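Local coordinates for uncharacterized protein (Staphylococcus aureus, PDB 4YBV) that probably hydrolyses thioesters, most likely acyl-CoA substrates, as a hot dog-fold thioesterase that assembles from four copies of the chain, at residues 49-61 against 90-104. The protein carries 1 engineered substitution. Residues are numbered along the deposited sequence; the frame is centred on the assembly and turned at random.
Sequences GETACSLGSANLI and AEIIHRGKSTHVWDI
Helix 49-60 runs across strands 90-92 and 99-104, its axis 9.1 Å from that of strand 99-104, with N-to-C directions 136° apart. Trp102 and His100, two residues apart on strand 99-104, both face it. Ser57 shows how one hydroxyl can tie together two side chains of a sheet. Its OG takes the indole N-H of Trp102, 2.8 Å from NE1, in a fairly straight bond (159°) close to the ring plane, and also pairs with His100 ND1 at 2.9 Å, where either partner could be the donor. The serine reaches both because OG stands beside its own backbone N, chi1 -76°. With its edge fixed by this bond, the indole lies between Cys53, whose CB makes a CH-pi contact 3.4 Å from the centroid of the five-membered ring, and Ile92 CB on the opposite face. Gly56 lets the indole come close to the helix: Trp102 CZ2 lies 3.3 Å from Gly56 C. This is the hot dog fold, a long central helix wrapped by a curved antiparallel sheet; Val121 of strand 113-124 packs on Ser57, and Ile123 on His100. Nearer the start of 49-61, Cys53 SG rests on Ile104 CD1, and Ala52 meets Ala90. At the far end Leu60 and Ile92 touch tip to tip, while Leu60 CD2 sits over the guanidinium face of Arg95, whose NH2 makes a weak hydrogen bond to Leu60 O (3.1 Å).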
# COMPACT_ATOMS: atom_id res chain seq x y z
N GLY A 49 8.98 -8.07 -9.36
CA GLY A 49 8.24 -6.84 -9.69
C GLY A 49 9.02 -5.53 -9.58
O GLY A 49 9.00 -4.66 -10.50
N GLU A 50 9.71 -5.36 -8.46
CA GLU A 50 10.50 -4.14 -8.27
C GLU A 50 11.61 -4.05 -9.32
O GLU A 50 11.88 -2.96 -9.85
CB GLU A 50 11.11 -4.05 -6.85
CG GLU A 50 11.89 -2.75 -6.67
CD GLU A 50 11.98 -2.26 -5.22
OE1 GLU A 50 11.29 -2.79 -4.33
OE2 GLU A 50 12.78 -1.33 -4.97
N THR A 51 12.23 -5.20 -9.62
CA THR A 51 13.23 -5.25 -10.70
C THR A 51 12.60 -4.76 -12.03
O THR A 51 13.19 -3.97 -12.76
CB THR A 51 13.80 -6.66 -10.89
OG1 THR A 51 14.40 -7.10 -9.64
CG2 THR A 51 14.84 -6.67 -12.01
N ALA A 52 11.39 -5.23 -12.30
CA ALA A 52 10.73 -4.90 -13.57
C ALA A 52 10.49 -3.41 -13.67
O ALA A 52 10.81 -2.80 -14.70
CB ALA A 52 9.41 -5.70 -13.74
N CYS A 53 9.98 -2.76 -12.61
CA CYS A 53 9.74 -1.35 -12.88
C CYS A 53 10.99 -0.47 -12.71
O CYS A 53 11.07 0.60 -13.30
CB CYS A 53 8.56 -0.80 -12.08
SG CYS A 53 8.37 -1.25 -10.43
N SER A 54 11.99 -0.95 -11.97
CA SER A 54 13.31 -0.32 -11.99
C SER A 54 13.94 -0.31 -13.42
O SER A 54 14.40 0.74 -13.92
CB SER A 54 14.23 -1.04 -10.99
OG SER A 54 15.52 -0.46 -10.93
N LEU A 55 13.96 -1.48 -14.07
CA LEU A 55 14.40 -1.58 -15.46
C LEU A 55 13.58 -0.66 -16.38
O LEU A 55 14.14 0.04 -17.22
CB LEU A 55 14.31 -3.02 -15.94
CG LEU A 55 15.31 -3.95 -15.26
CD1 LEU A 55 15.00 -5.39 -15.58
CD2 LEU A 55 16.75 -3.61 -15.62
N GLY A 56 12.26 -0.67 -16.22
CA GLY A 56 11.40 0.19 -17.02
C GLY A 56 11.72 1.67 -16.91
O GLY A 56 11.91 2.38 -17.93
N SER A 57 11.80 2.15 -15.67
CA SER A 57 12.05 3.56 -15.47
C SER A 57 13.45 3.92 -15.98
O SER A 57 13.64 5.00 -16.56
CB SER A 57 11.89 3.95 -14.00
OG SER A 57 10.52 4.01 -13.67
N ALA A 58 14.41 3.01 -15.80
CA ALA A 58 15.76 3.22 -16.32
C ALA A 58 15.73 3.34 -17.86
O ALA A 58 16.41 4.20 -18.41
CB ALA A 58 16.69 2.08 -15.91
N ASN A 59 14.93 2.51 -18.52
CA ASN A 59 14.76 2.59 -19.98
C ASN A 59 14.07 3.87 -20.45
O ASN A 59 14.25 4.27 -21.59
CB ASN A 59 13.95 1.39 -20.51
CG ASN A 59 14.74 0.11 -20.48
OD1 ASN A 59 15.97 0.16 -20.44
ND2 ASN A 59 14.05 -1.06 -20.51
N LEU A 60 13.27 4.50 -19.58
CA LEU A 60 12.55 5.71 -19.98
C LEU A 60 13.28 7.03 -19.73
O LEU A 60 12.83 8.09 -20.17
CB LEU A 60 11.20 5.78 -19.26
CG LEU A 60 10.10 4.81 -19.65
CD1 LEU A 60 8.91 5.07 -18.77
CD2 LEU A 60 9.71 4.92 -21.13
N ILE A 61 14.38 6.99 -19.00
CA ILE A 61 15.04 8.23 -18.62
C ILE A 61 16.45 8.30 -19.17
O ILE A 61 16.97 7.34 -19.78
CB ILE A 61 15.10 8.42 -17.07
CG1 ILE A 61 16.05 7.39 -16.46
CG2 ILE A 61 13.69 8.34 -16.45
CD1 ILE A 61 16.30 7.60 -15.00
N ALA A 90 5.31 -5.38 -16.20
CA ALA A 90 5.24 -4.05 -15.68
C ALA A 90 4.78 -3.10 -16.80
O ALA A 90 5.42 -3.02 -17.83
CB ALA A 90 6.59 -3.61 -15.13
N GLU A 91 3.68 -2.37 -16.58
CA GLU A 91 3.24 -1.36 -17.54
C GLU A 91 3.16 -0.02 -16.83
O GLU A 91 2.59 0.07 -15.74
CB GLU A 91 1.88 -1.71 -18.15
CG GLU A 91 1.69 -3.19 -18.49
CD GLU A 91 0.24 -3.52 -18.87
OE1 GLU A 91 -0.51 -2.59 -19.25
OE2 GLU A 91 -0.16 -4.71 -18.79
N ILE A 92 3.74 1.03 -17.42
CA ILE A 92 3.71 2.33 -16.76
C ILE A 92 2.29 2.92 -16.73
O ILE A 92 1.51 2.75 -17.66
CB ILE A 92 4.70 3.31 -17.41
CG1 ILE A 92 4.92 4.49 -16.48
CG2 ILE A 92 4.20 3.74 -18.86
CD1 ILE A 92 6.15 5.26 -16.73
N ILE A 93 1.96 3.58 -15.62
CA ILE A 93 0.65 4.21 -15.37
C ILE A 93 0.82 5.69 -15.50
O ILE A 93 -0.05 6.39 -15.98
CB ILE A 93 0.07 3.95 -13.91
CG1 ILE A 93 0.09 2.49 -13.49
CG2 ILE A 93 -1.36 4.48 -13.76
CD1 ILE A 93 -0.34 2.31 -12.03
N HIS A 94 1.91 6.18 -14.94
CA HIS A 94 2.20 7.60 -14.94
C HIS A 94 3.69 7.78 -15.18
O HIS A 94 4.51 7.08 -14.60
CB HIS A 94 1.80 8.24 -13.61
CG HIS A 94 2.15 9.68 -13.50
ND1 HIS A 94 1.59 10.64 -14.31
CD2 HIS A 94 3.01 10.34 -12.68
CE1 HIS A 94 2.09 11.83 -14.00
NE2 HIS A 94 2.95 11.67 -13.01
N ARG A 95 4.02 8.75 -16.01
CA ARG A 95 5.40 9.01 -16.35
C ARG A 95 5.64 10.47 -16.03
O ARG A 95 5.75 11.32 -16.92
CB ARG A 95 5.63 8.73 -17.83
CG ARG A 95 7.08 8.70 -18.26
CD ARG A 95 7.19 8.84 -19.76
NE ARG A 95 8.57 9.01 -20.19
CZ ARG A 95 9.01 8.75 -21.42
NH1 ARG A 95 8.17 8.31 -22.34
NH2 ARG A 95 10.28 8.94 -21.73
N GLY A 96 5.71 10.73 -14.74
CA GLY A 96 5.94 12.04 -14.17
C GLY A 96 7.39 12.42 -14.37
O GLY A 96 8.22 11.59 -14.69
N LYS A 97 7.68 13.70 -14.21
CA LYS A 97 9.04 14.17 -14.40
C LYS A 97 9.90 13.72 -13.24
O LYS A 97 11.05 13.31 -13.44
CB LYS A 97 9.08 15.69 -14.56
CG LYS A 97 10.48 16.26 -14.75
CD LYS A 97 10.47 17.58 -15.54
CE LYS A 97 9.51 18.61 -14.95
NZ LYS A 97 9.51 19.87 -15.74
N SER A 98 9.34 13.79 -12.04
CA SER A 98 10.07 13.42 -10.83
C SER A 98 9.81 11.95 -10.43
O SER A 98 10.75 11.24 -10.04
CB SER A 98 9.73 14.40 -9.67
OG SER A 98 8.33 14.45 -9.36
N THR A 99 8.56 11.50 -10.55
CA THR A 99 8.23 10.12 -10.21
C THR A 99 7.54 9.35 -11.36
O THR A 99 6.79 9.93 -12.16
CB THR A 99 7.32 10.07 -8.95
OG1 THR A 99 6.11 10.77 -9.22
CG2 THR A 99 8.00 10.75 -7.77
N HIS A 100 7.80 8.05 -11.45
CA HIS A 100 7.03 7.14 -12.29
C HIS A 100 6.18 6.22 -11.45
O HIS A 100 6.62 5.72 -10.40
CB HIS A 100 7.93 6.29 -13.18
CG HIS A 100 8.77 7.08 -14.13
ND1 HIS A 100 9.76 6.50 -14.89
CD2 HIS A 100 8.78 8.40 -14.42
CE1 HIS A 100 10.35 7.44 -15.61
NE2 HIS A 100 9.77 8.60 -15.34
N VAL A 101 4.98 5.95 -11.92
CA VAL A 101 4.13 5.02 -11.22
C VAL A 101 3.87 3.86 -12.15
O VAL A 101 3.44 4.09 -13.28
CB VAL A 101 2.83 5.71 -10.76
CG1 VAL A 101 1.85 4.71 -10.19
CG2 VAL A 101 3.18 6.80 -9.76
N TRP A 102 4.16 2.63 -11.70
CA TRP A 102 4.04 1.39 -12.49
C TRP A 102 3.00 0.43 -11.97
O TRP A 102 2.85 0.24 -10.75
CB TRP A 102 5.38 0.63 -12.53
CG TRP A 102 6.46 1.28 -13.31
CD1 TRP A 102 7.31 2.26 -12.90
CD2 TRP A 102 6.81 0.99 -14.67
NE1 TRP A 102 8.17 2.60 -13.93
CE2 TRP A 102 7.87 1.84 -15.02
CE3 TRP A 102 6.32 0.09 -15.62
CZ2 TRP A 102 8.46 1.82 -16.30
CZ3 TRP A 102 6.92 0.07 -16.89
CH2 TRP A 102 7.98 0.93 -17.20
N ASP A 103 2.36 -0.27 -12.90
CA ASP A 103 1.45 -1.35 -12.56
C ASP A 103 2.15 -2.67 -12.89
O ASP A 103 2.69 -2.78 -13.95
CB ASP A 103 0.17 -1.22 -13.36
CG ASP A 103 -0.98 -1.90 -12.71
OD1 ASP A 103 -1.59 -1.25 -11.83
OD2 ASP A 103 -1.28 -3.06 -13.08
N ILE A 104 2.17 -3.64 -11.97
CA ILE A 104 2.85 -4.91 -12.25
C ILE A 104 1.95 -6.09 -11.96
O ILE A 104 1.41 -6.21 -10.87
CB ILE A 104 4.17 -5.10 -11.45
CG1 ILE A 104 5.07 -3.87 -11.49
CG2 ILE A 104 4.96 -6.30 -11.97
CD1 ILE A 104 4.99 -3.03 -10.24